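Local atomic coordinates of Lin2891 protein (Listeria innocua, PDB entry 3DB0), a protein that probably binds a flavin cofactor and may act as a pyridoxamine 5'-phosphate oxidase. Residues E90-K93 / E94-E98. Numbering follows the deposited sequence.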
loop_
_atom_site.group_PDB
_atom_site.type_symbol
_atom_site.label_atom_id
_atom_site.label_comp_id
_atom_site.label_asym_id
_atom_site.label_seq_id
_atom_site.Cartn_x
_atom_site.Cartn_y
_atom_site.Cartn_z
ATOM N N GLU B 90 2.770 25.828 5.409
ATOM C CA GLU B 90 3.458 25.080 6.419
ATOM C C GLU B 90 2.550 24.133 7.161
ATOM O O GLU B 90 3.004 23.100 7.628
ATOM C CB GLU B 90 4.145 26.018 7.395
ATOM C CG GLU B 90 5.395 26.676 6.853
ATOM C CD GLU B 90 6.553 25.714 6.702
ATOM O OE1 GLU B 90 6.550 24.629 7.358
ATOM O OE2 GLU B 90 7.490 26.077 5.955
ATOM N N SER B 91 1.290 24.507 7.335
ATOM C CA SER B 91 0.362 23.602 8.012
ATOM C C SER B 91 0.085 22.372 7.116
ATOM O O SER B 91 -0.091 21.270 7.604
ATOM C CB SER B 91 -0.953 24.299 8.374
ATOM O OG SER B 91 -1.753 24.548 7.250
ATOM N N ILE B 92 0.066 22.566 5.803
ATOM C CA ILE B 92 -0.186 21.443 4.874
ATOM C C ILE B 92 1.059 20.554 4.842
ATOM O O ILE B 92 0.972 19.326 4.873
ATOM C CB ILE B 92 -0.548 21.913 3.438
ATOM C CG1 ILE B 92 -1.919 22.585 3.410
ATOM C CG2 ILE B 92 -0.552 20.716 2.499
ATOM C CD1 ILE B 92 -2.319 23.212 2.010
ATOM N N LYS B 93 2.227 21.179 4.852
ATOM C CA LYS B 93 3.461 20.405 4.852
ATOM C C LYS B 93 3.578 19.524 6.091
ATOM O O LYS B 93 4.022 18.392 5.985
ATOM C CB LYS B 93 4.691 21.312 4.790
ATOM C CG LYS B 93 4.836 22.049 3.442
ATOM C CD LYS B 93 5.945 23.079 3.504
ATOM C CE LYS B 93 7.263 22.441 3.836
ATOM N NZ LYS B 93 8.250 23.488 4.187
ATOM N N GLU B 94 3.228 20.087 7.244
ATOM C CA GLU B 94 3.336 19.400 8.559
ATOM C C GLU B 94 2.324 18.293 8.665
ATOM O O GLU B 94 2.602 17.212 9.194
ATOM C CB GLU B 94 3.120 20.375 9.717
ATOM C CG GLU B 94 3.107 19.709 11.127
ATOM C CD GLU B 94 4.430 19.074 11.489
ATOM O OE1 GLU B 94 5.440 19.556 10.967
ATOM O OE2 GLU B 94 4.468 18.095 12.281
ATOM N N ARG B 95 1.141 18.552 8.134
ATOM C CA ARG B 95 0.117 17.539 8.115
ATOM C C ARG B 95 0.533 16.315 7.269
ATOM O O ARG B 95 0.368 15.206 7.685
ATOM C CB ARG B 95 -1.189 18.132 7.603
ATOM C CG ARG B 95 -2.312 17.127 7.559
ATOM C CD ARG B 95 -2.483 16.450 8.895
ATOM N NE ARG B 95 -2.904 17.367 9.965
ATOM C CZ ARG B 95 -4.178 17.679 10.205
ATOM N NH1 ARG B 95 -5.150 17.155 9.457
ATOM N NH2 ARG B 95 -4.484 18.513 11.177
ATOM N N ILE B 96 1.000 16.546 6.053
ATOM C CA ILE B 96 1.478 15.518 5.186
ATOM C C ILE B 96 2.655 14.781 5.882
ATOM O O ILE B 96 2.735 13.554 5.848
ATOM C CB ILE B 96 1.927 16.083 3.847
ATOM C CG1 ILE B 96 0.740 16.706 3.024
ATOM C CG2 ILE B 96 2.710 15.042 3.043
ATOM C CD1 ILE B 96 -0.353 15.767 2.750
ATOM N N TRP B 97 3.567 15.535 6.506
ATOM C CA TRP B 97 4.709 14.949 7.207
ATOM C C TRP B 97 4.228 13.951 8.261
ATOM O O TRP B 97 4.716 12.822 8.368
ATOM C CB TRP B 97 5.628 16.052 7.808
ATOM C CG TRP B 97 6.687 15.543 8.753
ATOM C CD1 TRP B 97 6.751 15.769 10.110
ATOM C CD2 TRP B 97 7.807 14.669 8.448
ATOM N NE1 TRP B 97 7.845 15.128 10.645
ATOM C CE2 TRP B 97 8.497 14.436 9.655
ATOM C CE3 TRP B 97 8.300 14.090 7.284
ATOM C CZ2 TRP B 97 9.646 13.651 9.714
ATOM C CZ3 TRP B 97 9.437 13.286 7.369
ATOM C CH2 TRP B 97 10.079 13.076 8.556
ATOM N N GLU B 98 3.239 14.368 9.034
ATOM C CA GLU B 98 2.693 13.563 10.110
ATOM C C GLU B 98 1.974 12.335 9.578
ATOM O O GLU B 98 1.999 11.271 10.194
ATOM C CB GLU B 98 1.757 14.427 10.994
ATOM C CG GLU B 98 2.524 15.393 11.846
ATOM C CD GLU B 98 1.666 16.389 12.587
ATOM O OE1 GLU B 98 0.432 16.211 12.635
ATOM O OE2 GLU B 98 2.239 17.371 13.077
#
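Glu90 and Glu94, Ser91 and Arg95, Ile92 and Ile96, and Lys93 and Trp97 are joined by consecutive i to i+4 backbone hydrogen bonds, the N-terminal turns of the alpha-helix 90-100. The straightest of the four runs from Ile96 N to Ile92 O, with 174° at the hydrogen and a length of 3.0 Å. Ile96 also leans its side chain on that same carbonyl: with CG1 anti to the carbonyl carbon, chi1 -65°, CG1 comes within 3.2 Å of Ile92 O and then meets Ile92 CG2 at 4.2 Å. Beyond this loose aliphatic contact, Ile96 packs on Phe113 and Val115 of strand 113-126.

One residue on, Trp97 N reaches Lys93 O at 2.9 Å. Its indole swings away from the first turn because CG stands anti to the backbone N (chi1 169°). NE1 is held by the carbonyl of Glu108, while the ring meets Phe105 and Phe113 at steep angles; Glu94 OE2 lies in the indole plane, at its edge. Near the helix start, Lys93 bends at chi3 and brings NZ to 3.2 Å from Glu90 OE2, a salt bridge that approaches from above the carboxylate plane. Glu94 bends at chi2, and its OE2 lies 2.5 Å from Glu98 OE2. Two oxygens this close suggest that one of the acids is protonated.

Just before these turns, Asp89 OD1 accepts from both Ser91 OG and Ile92 N. Ile96 and Trp97 thus pack the helix against strand 113-126 through Phe113, while the paired acids Glu94 and Glu98 touch Phe105, which also meets the indole, and Asp109 comes close to Glu94; this gathering of acidic groups probably raises their proton affinity.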